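Local coordinates for Mll8374 protein (Mesorhizobium loti, PDB 3B5E) that probably hydrolyses carboxylic esters as a serine hydrolase of the alpha/beta-hydrolase fold, at residues T81-K86 and R143-L148; L16-R21 and A93-F98; I159-I164 and H186-D191; L128-P133 and D149-T154. One frame throughout, in Å; residues are numbered along the deposited sequence. Where two conformers were deposited one is given.

From the N terminus, residues 16-21 lead into the edge strand 20-23 and meet helix 85-106 in interaction 2, closing a loop of 71 residues. Interaction 1 crosses it along the chain: segment 81-86, at the start of that same helix, reaches over 56 residues to 143-148, after strand 138-142. Interaction 4 crosses interaction 1 in turn, closing a short loop from helix 120-131 to 149-154; the two touch where Gln85 OE1 meets Asp149 N. Interaction 3 follows in series, closing the helical crossover between strands 160-166 and 189-195 at the far edge of the sheet. It joins interaction 4 through His186 ND1 and Thr154 O, while interactions 2 and 3 lie on opposite sides of the chain's centre.

Interaction 1: residues T81-K86 and R143-L148; sequences TRFEQK and RPMPVL. With EDO (1,2-ethanediol), chain N; EDO (1,2-ethanediol), chain I.
Gln85 provides the direct hydrogen bond across this contact: NE2 donates to Val147 O at 2.9 Å, almost straight (178° at the hydrogen), with the acceptor in the plane of the amide and the donor in the carbonyl plane. The same NE2 gives a second bond to Phe83 O within its own segment, approaching from above that carbonyl plane. A bend at chi2 (-67°) folds the amide back toward residues 147-148, and OE1 accepts from Asp149 N, so both ends of the amide are fixed. Were Gln85 an alanine, the Val147 carbonyl would probably lose this donor and the Asp149 amide its acceptor. The contact joins the N-terminal end of helix 85-106 to the loop following strand 138-142 in the alpha/beta-hydrolase fold; Met145 in that loop lies near, without touching, the presumed Ser119-His199-Asp169 triad. Apolar packing runs alongside. Val147 CG1 meets the Phe83 ring obliquely, 3.7 Å from CD2, whereas the selenium of Met145, modelled as selenomethionine, sits at the ring edge, 4.3 Å from Phe83 CE2. Met145 CE reaches Thr81 CB at 3.8 Å. Water adds a polar bridge: one molecule accepts from Phe83 N at 2.9 Å and donates to Val147 O at 2.8 Å.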
loop_
_atom_site.group_PDB
_atom_site.type_symbol
_atom_site.label_atom_id
_atom_site.label_comp_id
_atom_site.label_asym_id
_atom_site.label_seq_id
_atom_site.Cartn_x
_atom_site.Cartn_y
_atom_site.Cartn_z
ATOM N N THR A 81 9.401 -13.808 -6.295
ATOM C CA THR A 81 8.124 -13.903 -7.013
ATOM C C THR A 81 7.113 -14.901 -6.427
ATOM O O THR A 81 5.967 -14.911 -6.871
ATOM C CB THR A 81 8.291 -14.169 -8.533
ATOM O OG1 THR A 81 8.581 -15.557 -8.748
ATOM C CG2 THR A 81 9.379 -13.285 -9.144
ATOM N N ARG A 82 7.497 -15.688 -5.420
ATOM C CA ARG A 82 6.606 -16.687 -4.831
ATOM C C ARG A 82 6.474 -16.555 -3.324
ATOM O O ARG A 82 7.451 -16.644 -2.593
ATOM C CB ARG A 82 7.070 -18.095 -5.158
ATOM C CG ARG A 82 6.875 -18.442 -6.624
ATOM C CD ARG A 82 6.851 -19.934 -6.874
ATOM N NE ARG A 82 5.723 -20.696 -6.305
ATOM C CZ ARG A 82 5.810 -21.583 -5.301
ATOM N NH1 ARG A 82 6.957 -21.811 -4.662
ATOM N NH2 ARG A 82 4.721 -22.243 -4.911
ATOM N N PHE A 83 5.238 -16.433 -2.867
ATOM C CA PHE A 83 4.971 -16.048 -1.496
ATOM C C PHE A 83 4.111 -17.075 -0.808
ATOM O O PHE A 83 3.325 -17.786 -1.457
ATOM C CB PHE A 83 4.355 -14.655 -1.468
ATOM C CG PHE A 83 5.198 -13.654 -2.178
ATOM C CD1 PHE A 83 6.298 -13.112 -1.543
ATOM C CD2 PHE A 83 4.956 -13.332 -3.499
ATOM C CE1 PHE A 83 7.124 -12.237 -2.194
ATOM C CE2 PHE A 83 5.793 -12.476 -4.171
ATOM C CZ PHE A 83 6.868 -11.899 -3.507
ATOM N N GLU A 84 4.265 -17.172 0.510
ATOM C CA GLU A 84 3.522 -18.143 1.306
ATOM C C GLU A 84 2.075 -17.677 1.414
ATOM O O GLU A 84 1.795 -16.634 1.989
ATOM C CB GLU A 84 4.147 -18.327 2.692
ATOM C CG GLU A 84 5.551 -18.885 2.626
ATOM C CD GLU A 84 6.162 -19.188 3.978
ATOM O OE1 GLU A 84 5.485 -18.967 5.002
ATOM O OE2 GLU A 84 7.329 -19.641 4.014
ATOM N N GLN A 85 1.164 -18.472 0.865
ATOM C CA GLN A 85 -0.203 -18.047 0.707
ATOM C C GLN A 85 -0.895 -17.940 2.061
ATOM O O GLN A 85 -1.609 -16.976 2.296
ATOM C CB GLN A 85 -0.928 -18.977 -0.254
ATOM C CG GLN A 85 -0.325 -19.019 -1.624
ATOM C CD GLN A 85 -0.473 -17.724 -2.367
ATOM O OE1 GLN A 85 -1.585 -17.287 -2.620
ATOM N NE2 GLN A 85 0.629 -17.119 -2.738
ATOM N N LYS A 86 -0.611 -18.883 2.961
ATOM C CA LYS A 86 -1.122 -18.844 4.335
ATOM C C LYS A 86 -0.683 -17.559 5.083
ATOM O O LYS A 86 -1.446 -16.976 5.858
ATOM C CB LYS A 86 -0.692 -20.130 5.070
ATOM C CG LYS A 86 -1.241 -20.299 6.449
ATOM N N ARG A 143 5.360 -0.266 -7.968
ATOM C CA ARG A 143 6.093 -1.489 -8.345
ATOM C C ARG A 143 5.473 -2.797 -7.804
ATOM O O ARG A 143 6.165 -3.601 -7.195
ATOM C CB ARG A 143 7.560 -1.403 -7.970
ATOM C CG ARG A 143 8.223 -0.064 -8.211
ATOM C CD ARG A 143 8.327 0.290 -9.699
ATOM N NE ARG A 143 9.092 1.525 -9.780
ATOM C CZ ARG A 143 8.582 2.735 -9.591
ATOM N NH1 ARG A 143 7.278 2.931 -9.425
ATOM N NH2 ARG A 143 9.382 3.777 -9.603
ATOM N N PRO A 144 4.153 -3.025 -8.041
ATOM C CA PRO A 144 3.468 -4.199 -7.551
ATOM C C PRO A 144 3.545 -5.390 -8.517
ATOM O O PRO A 144 4.005 -5.252 -9.631
ATOM C CB PRO A 144 2.018 -3.725 -7.479
ATOM C CG PRO A 144 1.944 -2.815 -8.722
ATOM C CD PRO A 144 3.238 -2.132 -8.786
HETATM N N MSE A 145 3.085 -6.541 -8.054
HETATM C CA MSE A 145 2.921 -7.739 -8.860
HETATM C C MSE A 145 1.797 -8.566 -8.260
HETATM O O MSE A 145 1.451 -8.359 -7.112
HETATM C CB MSE A 145 4.230 -8.554 -8.925
HETATM C CG MSE A 145 4.642 -9.228 -7.627
HETATM SE SE MSE A 145 6.183 -10.356 -7.888
HETATM C CE MSE A 145 5.392 -11.751 -9.006
ATOM N N PRO A 146 1.198 -9.491 -9.044
ATOM C CA PRO A 146 0.275 -10.452 -8.447
ATOM C C PRO A 146 1.019 -11.405 -7.516
ATOM O O PRO A 146 2.137 -11.827 -7.821
ATOM C CB PRO A 146 -0.301 -11.221 -9.666
ATOM C CG PRO A 146 0.039 -10.354 -10.878
ATOM C CD PRO A 146 1.339 -9.698 -10.499
ATOM N N VAL A 147 0.399 -11.687 -6.375
ATOM C CA VAL A 147 0.986 -12.541 -5.321
ATOM C C VAL A 147 0.067 -13.662 -4.827
ATOM O O VAL A 147 0.537 -14.596 -4.182
ATOM C CB VAL A 147 1.468 -11.714 -4.095
ATOM C CG1 VAL A 147 2.526 -10.688 -4.523
ATOM C CG2 VAL A 147 0.304 -10.981 -3.354
ATOM N N LEU A 148 -1.236 -13.560 -5.103
ATOM C CA LEU A 148 -2.220 -14.510 -4.632
ATOM C C LEU A 148 -2.400 -15.573 -5.679
ATOM O O LEU A 148 -2.611 -15.265 -6.830
ATOM C CB LEU A 148 -3.583 -13.861 -4.392
ATOM C CG LEU A 148 -3.885 -13.240 -3.044
ATOM C CD1 LEU A 148 -5.349 -12.730 -3.072
ATOM C CD2 LEU A 148 -3.639 -14.279 -1.936
HETATM C C1 EDO N . 1.491 -22.237 1.746
HETATM O O1 EDO N . 0.571 -21.391 2.415
HETATM C C2 EDO N . 1.305 -22.045 0.252
HETATM O O2 EDO N . 2.212 -21.035 -0.160
HETATM C C1 EDO I . 7.669 -7.773 -5.214
HETATM O O1 EDO I . 7.861 -7.117 -3.973
HETATM C C2 EDO I . 7.496 -6.746 -6.324
HETATM O O2 EDO I . 6.162 -6.201 -6.431
HETATM O O HOH W 1 3.528 -14.559 -7.468
HETATM O O HOH W 2 3.018 -15.849 -4.717
#

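Interaction 2: residues L16-R21 and A93-F98; sequences LAFPYR and AAFAAF
Phe18 and Phe98 interlock: Phe18 CB lies over the face of the Phe98 ring, 4.0 Å from its centroid and only 7° off the normal, which is CH-pi geometry. The Phe18 ring itself runs on toward the helix, where CE1 meets Ala94 CB at 3.6 Å. Phe95 turns its edge to one face of Phe18 in a T-shaped pair, centroids 5.2 Å apart and planes at 87°. Phe98 in turn directs its edge at the face of Tyr20 in an offset edge-to-face pair, with CE1 3.6 Å from Tyr20 CD1. Leu16 CB lies at the Phe98 edge too, 3.9 Å from Phe98 CE1. With CG opposite the backbone N (chi1 167°), the Phe98 ring leaves the helix toward residues 16-20. Replacing Phe18 by an alanine would probably open a gap beside Ala94 and leave the Phe95 edge without the ring face it meets. Further out, Tyr20 OH bonds to His106 and Arg105, tying the phenol to the C-terminal end of helix 85-106, while Phe95 also packs on Leu124 and Leu128 of helix 120-131. Together Phe18, Tyr20, Phe95 and Phe98 form an aromatic cluster packing helix 85-106 against the strand 20-23 side of the alpha/beta-hydrolase sheet.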
loop_
_atom_site.group_PDB
_atom_site.type_symbol
_atom_site.label_atom_id
_atom_site.label_comp_id
_atom_site.label_asym_id
_atom_site.label_seq_id
_atom_site.Cartn_x
_atom_site.Cartn_y
_atom_site.Cartn_z
ATOM N N LEU A 16 -1.385 -1.740 19.137
ATOM C CA LEU A 16 -2.306 -2.342 18.167
ATOM C C LEU A 16 -1.591 -3.508 17.463
ATOM O O LEU A 16 -0.446 -3.802 17.763
ATOM C CB LEU A 16 -2.837 -1.279 17.182
ATOM C CG LEU A 16 -3.613 -0.114 17.798
ATOM C CD1 LEU A 16 -4.209 0.830 16.730
ATOM C CD2 LEU A 16 -4.691 -0.638 18.727
ATOM N N ALA A 17 -2.266 -4.171 16.538
ATOM C CA ALA A 17 -1.744 -5.406 15.930
ATOM C C ALA A 17 -0.451 -5.198 15.142
ATOM O O ALA A 17 0.369 -6.100 15.072
ATOM C CB ALA A 17 -2.816 -6.050 15.043
ATOM N N PHE A 18 -0.288 -4.009 14.550
ATOM C CA PHE A 18 0.910 -3.637 13.791
ATOM C C PHE A 18 1.542 -2.423 14.434
ATOM O O PHE A 18 0.828 -1.513 14.831
ATOM C CB PHE A 18 0.548 -3.295 12.320
ATOM C CG PHE A 18 0.191 -4.494 11.498
ATOM C CD1 PHE A 18 -1.000 -5.178 11.727
ATOM C CD2 PHE A 18 1.050 -4.968 10.520
ATOM C CE1 PHE A 18 -1.317 -6.302 10.974
ATOM C CE2 PHE A 18 0.724 -6.073 9.767
ATOM C CZ PHE A 18 -0.443 -6.750 10.011
ATOM N N PRO A 19 2.884 -2.392 14.540
ATOM C CA PRO A 19 3.462 -1.131 15.002
ATOM C C PRO A 19 3.267 -0.025 13.954
ATOM O O PRO A 19 3.211 -0.309 12.760
ATOM C CB PRO A 19 4.948 -1.448 15.194
ATOM C CG PRO A 19 5.070 -2.906 15.062
ATOM C CD PRO A 19 3.925 -3.387 14.253
ATOM N N TYR A 20 3.114 1.209 14.415
ATOM C CA TYR A 20 2.901 2.346 13.524
ATOM C C TYR A 20 3.265 3.662 14.148
ATOM O O TYR A 20 3.288 3.796 15.370
ATOM C CB TYR A 20 1.463 2.398 12.972
ATOM C CG TYR A 20 0.436 2.769 14.004
ATOM C CD1 TYR A 20 0.051 1.860 14.993
ATOM C CD2 TYR A 20 -0.099 4.051 14.032
ATOM C CE1 TYR A 20 -0.883 2.217 15.973
ATOM C CE2 TYR A 20 -1.016 4.424 14.989
ATOM C CZ TYR A 20 -1.407 3.519 15.961
ATOM O OH TYR A 20 -2.326 3.953 16.904
ATOM N N ARG A 21 3.528 4.641 13.283
ATOM C CA ARG A 21 3.683 6.025 13.677
ATOM C C ARG A 21 2.529 6.814 13.041
ATOM O O ARG A 21 2.099 6.514 11.901
ATOM C CB ARG A 21 5.001 6.580 13.166
ATOM C CG ARG A 21 6.204 5.920 13.750
ATOM C CD ARG A 21 7.446 6.490 13.103
ATOM N NE ARG A 21 8.637 5.769 13.556
ATOM C CZ ARG A 21 9.360 6.051 14.638
ATOM N NH1 ARG A 21 9.087 7.077 15.431
ATOM N NH2 ARG A 21 10.399 5.288 14.923
ATOM N N ALA A 93 -5.511 -10.383 6.899
ATOM C CA ALA A 93 -6.606 -10.413 7.883
ATOM C C ALA A 93 -6.266 -9.553 9.095
ATOM O O ALA A 93 -7.102 -8.770 9.584
ATOM C CB ALA A 93 -6.908 -11.851 8.319
ATOM N N ALA A 94 -5.047 -9.717 9.601
ATOM C CA ALA A 94 -4.571 -8.920 10.717
ATOM C C ALA A 94 -4.577 -7.441 10.361
ATOM O O ALA A 94 -5.044 -6.613 11.154
ATOM C CB ALA A 94 -3.193 -9.381 11.163
ATOM N N PHE A 95 -4.095 -7.099 9.168
ATOM C CA PHE A 95 -4.034 -5.689 8.767
ATOM C C PHE A 95 -5.414 -5.023 8.588
ATOM O O PHE A 95 -5.586 -3.835 8.939
ATOM C CB PHE A 95 -3.179 -5.517 7.528
ATOM C CG PHE A 95 -2.796 -4.090 7.268
ATOM C CD1 PHE A 95 -1.734 -3.506 7.957
ATOM C CD2 PHE A 95 -3.530 -3.320 6.374
ATOM C CE1 PHE A 95 -1.380 -2.180 7.730
ATOM C CE2 PHE A 95 -3.189 -1.996 6.134
ATOM C CZ PHE A 95 -2.119 -1.419 6.829
ATOM N N ALA A 96 -6.362 -5.790 8.054
ATOM C CA ALA A 96 -7.746 -5.370 7.890
ATOM C C ALA A 96 -8.318 -4.945 9.252
ATOM O O ALA A 96 -8.838 -3.822 9.400
ATOM C CB ALA A 96 -8.579 -6.502 7.259
ATOM N N ALA A 97 -8.153 -5.827 10.244
ATOM C CA ALA A 97 -8.583 -5.558 11.630
ATOM C C ALA A 97 -7.878 -4.308 12.173
ATOM O O ALA A 97 -8.523 -3.431 12.745
ATOM C CB ALA A 97 -8.313 -6.754 12.512
ATOM N N PHE A 98 -6.565 -4.225 11.945
ATOM C CA PHE A 98 -5.759 -3.078 12.350
ATOM C C PHE A 98 -6.255 -1.747 11.770
ATOM O O PHE A 98 -6.296 -0.717 12.487
ATOM C CB PHE A 98 -4.283 -3.315 11.963
ATOM C CG PHE A 98 -3.421 -2.078 12.062
ATOM C CD1 PHE A 98 -3.011 -1.619 13.307
ATOM C CD2 PHE A 98 -3.049 -1.371 10.927
ATOM C CE1 PHE A 98 -2.241 -0.481 13.426
ATOM C CE2 PHE A 98 -2.274 -0.223 11.021
ATOM C CZ PHE A 98 -1.854 0.228 12.287
#

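Interaction 3: residues I159-I164 and H186-D191; sequences IRTLII and HGAEVD. With EDO (1,2-ethanediol), chain G.
Ile159 O accepts from Glu189 N at 2.8 Å, the first of four backbone bonds that register two parallel strands. At Arg160 the side chain lies beside that of Glu189, both pointing the same way, with CG 3.9 Å from Glu189 CD; Glu189 comes alongside because its CG stands anti to the backbone N (chi1 168°) and the chain stays extended beyond it. Arg160 NE and Glu189 OE2 are 4.2 Å apart, beyond a salt bridge. Thr161 pairs with Val190: Thr161 N donates to Glu189 O at 2.9 Å. In the other direction, Asp191 N donates to Thr161 O at 2.8 Å. Leu162 CD1 reaches Asp191 O at 3.3 Å, and Ile163 N closes the series by donating to Asp191 O at 3.0 Å. Helix 176-185 makes the beta-alpha-beta crossover between the two parallel strands. Cohesion therefore rests on alternating backbone bonds, and no salt bridge spans the two segments: Arg160 NH2 bonds to Trp212 O, and Asp191 is salt-bridged to Arg193.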
loop_
_atom_site.group_PDB
_atom_site.type_symbol
_atom_site.label_atom_id
_atom_site.label_comp_id
_atom_site.label_asym_id
_atom_site.label_seq_id
_atom_site.Cartn_x
_atom_site.Cartn_y
_atom_site.Cartn_z
ATOM N N ILE A 159 -13.642 1.085 -6.658
ATOM C CA ILE A 159 -12.294 1.346 -6.163
ATOM C C ILE A 159 -11.411 1.930 -7.292
ATOM O O ILE A 159 -11.365 1.405 -8.394
ATOM C CB ILE A 159 -11.664 0.071 -5.521
ATOM C CG1 ILE A 159 -12.535 -0.389 -4.356
ATOM C CG2 ILE A 159 -10.244 0.311 -5.026
ATOM C CD1 ILE A 159 -12.149 -1.752 -3.808
ATOM N N ARG A 160 -10.741 3.037 -7.006
ATOM C CA ARG A 160 -9.732 3.548 -7.895
ATOM C C ARG A 160 -8.360 3.081 -7.427
ATOM O O ARG A 160 -7.971 3.303 -6.255
ATOM C CB ARG A 160 -9.777 5.071 -7.925
ATOM C CG ARG A 160 -11.047 5.643 -8.533
ATOM C CD ARG A 160 -11.106 7.172 -8.219
ATOM N NE ARG A 160 -10.104 7.940 -8.994
ATOM C CZ ARG A 160 -9.114 8.728 -8.528
ATOM N NH1 ARG A 160 -8.867 8.948 -7.235
ATOM N NH2 ARG A 160 -8.345 9.323 -9.415
ATOM N N THR A 161 -7.629 2.470 -8.356
ATOM C CA THR A 161 -6.296 1.978 -8.112
ATOM C C THR A 161 -5.334 2.632 -9.102
ATOM O O THR A 161 -5.601 2.662 -10.313
ATOM C CB THR A 161 -6.244 0.463 -8.290
ATOM O OG1 THR A 161 -7.380 -0.130 -7.642
ATOM C CG2 THR A 161 -4.955 -0.090 -7.701
ATOM N N LEU A 162 -4.245 3.192 -8.576
ATOM C CA LEU A 162 -3.144 3.671 -9.366
ATOM C C LEU A 162 -2.021 2.616 -9.248
ATOM O O LEU A 162 -1.750 2.132 -8.148
ATOM C CB LEU A 162 -2.666 5.035 -8.847
ATOM C CG LEU A 162 -1.367 5.572 -9.398
ATOM C CD1 LEU A 162 -1.469 6.040 -10.881
ATOM C CD2 LEU A 162 -0.890 6.701 -8.483
ATOM N N ILE A 163 -1.390 2.277 -10.385
ATOM C CA ILE A 163 -0.216 1.405 -10.455
ATOM C C ILE A 163 0.893 2.177 -11.141
ATOM O O ILE A 163 0.650 2.828 -12.198
ATOM C CB ILE A 163 -0.530 0.082 -11.235
ATOM C CG1 ILE A 163 -1.537 -0.771 -10.457
ATOM C CG2 ILE A 163 0.774 -0.668 -11.574
ATOM C CD1 ILE A 163 -2.141 -1.898 -11.293
ATOM N N ILE A 164 2.090 2.197 -10.538
ATOM C CA ILE A 164 3.246 2.764 -11.212
ATOM C C ILE A 164 4.341 1.728 -11.345
ATOM O O ILE A 164 4.897 1.265 -10.338
ATOM C CB ILE A 164 3.806 3.972 -10.499
ATOM C CG1 ILE A 164 2.698 4.963 -10.152
ATOM C CG2 ILE A 164 4.925 4.636 -11.389
ATOM C CD1 ILE A 164 3.218 6.278 -9.579
ATOM N N HIS A 186 -11.974 -7.498 -11.979
ATOM C CA HIS A 186 -12.746 -7.516 -10.747
ATOM C C HIS A 186 -13.519 -6.230 -10.514
ATOM O O HIS A 186 -14.248 -6.100 -9.541
ATOM C CB HIS A 186 -11.840 -7.829 -9.566
ATOM C CG HIS A 186 -11.501 -9.275 -9.465
ATOM N ND1 HIS A 186 -12.169 -10.134 -8.622
ATOM C CD2 HIS A 186 -10.608 -10.031 -10.147
ATOM C CE1 HIS A 186 -11.678 -11.351 -8.771
ATOM N NE2 HIS A 186 -10.728 -11.314 -9.686
ATOM N N GLY A 187 -13.339 -5.279 -11.415
ATOM C CA GLY A 187 -14.157 -4.091 -11.448
ATOM C C GLY A 187 -13.515 -2.828 -10.929
ATOM O O GLY A 187 -14.185 -1.817 -10.872
ATOM N N ALA A 188 -12.230 -2.870 -10.570
ATOM C CA ALA A 188 -11.512 -1.678 -10.137
ATOM C C ALA A 188 -11.320 -0.722 -11.320
ATOM O O ALA A 188 -11.216 -1.140 -12.465
ATOM C CB ALA A 188 -10.176 -2.050 -9.531
ATOM N N GLU A 189 -11.296 0.564 -11.026
ATOM C CA GLU A 189 -10.917 1.568 -12.012
ATOM C C GLU A 189 -9.401 1.762 -11.925
ATOM O O GLU A 189 -8.886 2.408 -11.014
ATOM C CB GLU A 189 -11.665 2.863 -11.742
ATOM C CG GLU A 189 -11.163 4.061 -12.517
ATOM C CD GLU A 189 -12.028 5.302 -12.295
ATOM O OE1 GLU A 189 -13.179 5.147 -11.813
ATOM O OE2 GLU A 189 -11.549 6.427 -12.594
ATOM N N VAL A 190 -8.702 1.211 -12.900
ATOM C CA VAL A 190 -7.235 1.144 -12.857
ATOM C C VAL A 190 -6.638 2.290 -13.678
ATOM O O VAL A 190 -7.060 2.548 -14.798
ATOM C CB VAL A 190 -6.719 -0.230 -13.398
ATOM C CG1 VAL A 190 -5.184 -0.306 -13.298
ATOM C CG2 VAL A 190 -7.397 -1.434 -12.676
ATOM N N ASP A 191 -5.665 2.979 -13.101
ATOM C CA ASP A 191 -4.852 3.925 -13.813
ATOM C C ASP A 191 -3.427 3.441 -13.655
ATOM O O ASP A 191 -2.862 3.578 -12.590
ATOM C CB ASP A 191 -4.988 5.284 -13.153
ATOM C CG ASP A 191 -4.203 6.337 -13.841
ATOM O OD1 ASP A 191 -3.403 6.016 -14.734
ATOM O OD2 ASP A 191 -4.393 7.523 -13.472
HETATM C C1 EDO G . -9.984 -14.049 -11.795
HETATM O O1 EDO G . -9.583 -13.543 -10.520
HETATM C C2 EDO G . -9.135 -13.378 -12.844
HETATM O O2 EDO G . -9.850 -12.213 -13.240
#

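Interaction 4: residues L128-P133 and D149-T154; sequences LMLLHP and DHVPAT
The C-terminal turn of helix 120-131 is met here by the loop that precedes strand 160-166, through Leu130 and Thr154. Thr154 OG1 donates a hydrogen bond to Leu130 O, although the modelled length of 2.5 Å is doubtfully short. The torsion that sets OG1 opposite the carbonyl carbon (chi1 -59°) aims the hydroxyl at this oxygen and leaves the methyl CG2 packing near Met129 O, at 3.6 Å. Thr154 CG2 also lies 3.8 Å from Pro133 CB. The hydroxyl thus takes a carbonyl in the last turn of helix 120-131, linking it to the long loop connecting strands 138-142 and 160-166 of the alpha/beta fold. Ala153, just before Thr154, is the centre of an inverse gamma turn. Two apolar contacts lie nearby: Leu130 CD2 touches Val151 CG1 at 3.6 Å, the side chains set obliquely, and Leu131 CD2 meets Pro152 CG at 4.0 Å, those side chains at about a right angle. Pro152 CG is also in van der Waals contact with Leu130 O at 3.6 Å. Beyond the segments, Thr154 O accepts from His186 ND1.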
loop_
_atom_site.group_PDB
_atom_site.type_symbol
_atom_site.label_atom_id
_atom_site.label_comp_id
_atom_site.label_asym_id
_atom_site.label_seq_id
_atom_site.Cartn_x
_atom_site.Cartn_y
_atom_site.Cartn_z
ATOM N N LEU A 128 -5.279 -7.100 0.277
ATOM C CA LEU A 128 -6.289 -6.582 1.174
ATOM C C LEU A 128 -7.565 -6.287 0.399
ATOM O O LEU A 128 -8.657 -6.651 0.841
ATOM C CB LEU A 128 -5.765 -5.346 1.908
ATOM C CG LEU A 128 -6.685 -4.637 2.911
ATOM C CD1 LEU A 128 -7.071 -5.543 4.107
ATOM C CD2 LEU A 128 -6.029 -3.324 3.345
HETATM N N MSE A 129 -7.434 -5.608 -0.742
HETATM C CA MSE A 129 -8.599 -5.318 -1.599
HETATM C C MSE A 129 -9.359 -6.582 -2.019
HETATM O O MSE A 129 -10.582 -6.595 -2.025
HETATM C CB MSE A 129 -8.187 -4.557 -2.875
HETATM C CG MSE A 129 -7.678 -3.149 -2.628
HETATM SE SE MSE A 129 -6.834 -2.415 -4.275
HETATM C CE MSE A 129 -8.172 -2.957 -5.437
ATOM N N LEU A 130 -8.623 -7.636 -2.366
ATOM C CA LEU A 130 -9.231 -8.842 -2.914
ATOM C C LEU A 130 -9.776 -9.761 -1.845
ATOM O O LEU A 130 -10.774 -10.435 -2.061
ATOM C CB LEU A 130 -8.223 -9.564 -3.795
ATOM C CG LEU A 130 -7.949 -8.830 -5.118
ATOM C CD1 LEU A 130 -6.622 -9.291 -5.676
ATOM C CD2 LEU A 130 -9.105 -9.026 -6.112
ATOM N N LEU A 131 -9.153 -9.750 -0.676
ATOM C CA LEU A 131 -9.526 -10.652 0.397
ATOM C C LEU A 131 -10.472 -10.021 1.441
ATOM O O LEU A 131 -11.198 -10.753 2.109
ATOM C CB LEU A 131 -8.271 -11.185 1.079
ATOM C CG LEU A 131 -7.326 -12.078 0.259
ATOM C CD1 LEU A 131 -6.020 -12.303 0.994
ATOM C CD2 LEU A 131 -7.951 -13.458 -0.093
ATOM N N HIS A 132 -10.453 -8.692 1.594
ATOM C CA HIS A 132 -11.207 -8.002 2.628
ATOM C C HIS A 132 -11.850 -6.781 2.054
ATOM O O HIS A 132 -11.417 -5.680 2.324
ATOM C CB HIS A 132 -10.307 -7.641 3.788
ATOM C CG HIS A 132 -9.739 -8.844 4.453
ATOM N ND1 HIS A 132 -10.442 -9.568 5.383
ATOM C CD2 HIS A 132 -8.583 -9.519 4.245
ATOM C CE1 HIS A 132 -9.716 -10.605 5.770
ATOM N NE2 HIS A 132 -8.598 -10.615 5.072
ATOM N N PRO A 133 -12.882 -6.985 1.230
ATOM C CA PRO A 133 -13.544 -5.865 0.603
ATOM C C PRO A 133 -14.292 -4.978 1.610
ATOM O O PRO A 133 -14.689 -5.421 2.690
ATOM C CB PRO A 133 -14.526 -6.537 -0.354
ATOM C CG PRO A 133 -14.776 -7.872 0.242
ATOM C CD PRO A 133 -13.484 -8.276 0.838
ATOM N N ASP A 149 -2.330 -16.827 -5.283
ATOM C CA ASP A 149 -2.553 -17.911 -6.225
ATOM C C ASP A 149 -4.033 -18.110 -6.543
ATOM O O ASP A 149 -4.373 -18.426 -7.676
ATOM C CB ASP A 149 -2.012 -19.237 -5.682
ATOM C CG ASP A 149 -0.484 -19.278 -5.608
ATOM O OD1 ASP A 149 0.188 -18.389 -6.203
ATOM O OD2 ASP A 149 0.015 -20.217 -4.922
ATOM N N HIS A 150 -4.891 -17.988 -5.546
ATOM C CA HIS A 150 -6.321 -18.120 -5.755
ATOM C C HIS A 150 -6.969 -16.817 -5.279
ATOM O O HIS A 150 -6.716 -16.340 -4.162
ATOM C CB HIS A 150 -6.875 -19.366 -5.051
ATOM C CG HIS A 150 -6.167 -20.634 -5.441
ATOM N ND1 HIS A 150 -6.043 -21.046 -6.755
ATOM C CD2 HIS A 150 -5.519 -21.563 -4.695
ATOM C CE1 HIS A 150 -5.361 -22.178 -6.798
ATOM N NE2 HIS A 150 -5.031 -22.513 -5.563
ATOM N N VAL A 151 -7.733 -16.203 -6.178
ATOM C CA VAL A 151 -8.360 -14.920 -5.919
ATOM C C VAL A 151 -9.838 -15.185 -5.773
ATOM O O VAL A 151 -10.420 -15.845 -6.620
ATOM C CB VAL A 151 -8.093 -13.938 -7.086
ATOM C CG1 VAL A 151 -8.601 -12.575 -6.747
ATOM C CG2 VAL A 151 -6.590 -13.894 -7.416
ATOM N N PRO A 152 -10.457 -14.694 -4.700
ATOM C CA PRO A 152 -11.900 -14.837 -4.631
ATOM C C PRO A 152 -12.591 -13.935 -5.653
ATOM O O PRO A 152 -11.959 -13.045 -6.192
ATOM C CB PRO A 152 -12.246 -14.392 -3.209
ATOM C CG PRO A 152 -10.989 -14.015 -2.570
ATOM C CD PRO A 152 -9.910 -13.962 -3.547
ATOM N N ALA A 153 -13.891 -14.150 -5.874
ATOM C CA ALA A 153 -14.672 -13.396 -6.863
ATOM C C ALA A 153 -15.080 -12.069 -6.272
ATOM O O ALA A 153 -16.257 -11.749 -6.214
ATOM C CB ALA A 153 -15.920 -14.173 -7.257
ATOM N N THR A 154 -14.111 -11.297 -5.826
ATOM C CA THR A 154 -14.376 -10.049 -5.125
ATOM C C THR A 154 -14.725 -8.939 -6.098
ATOM O O THR A 154 -14.059 -8.766 -7.112
ATOM C CB THR A 154 -13.140 -9.632 -4.287
ATOM O OG1 THR A 154 -12.866 -10.681 -3.357
ATOM C CG2 THR A 154 -13.405 -8.362 -3.513
#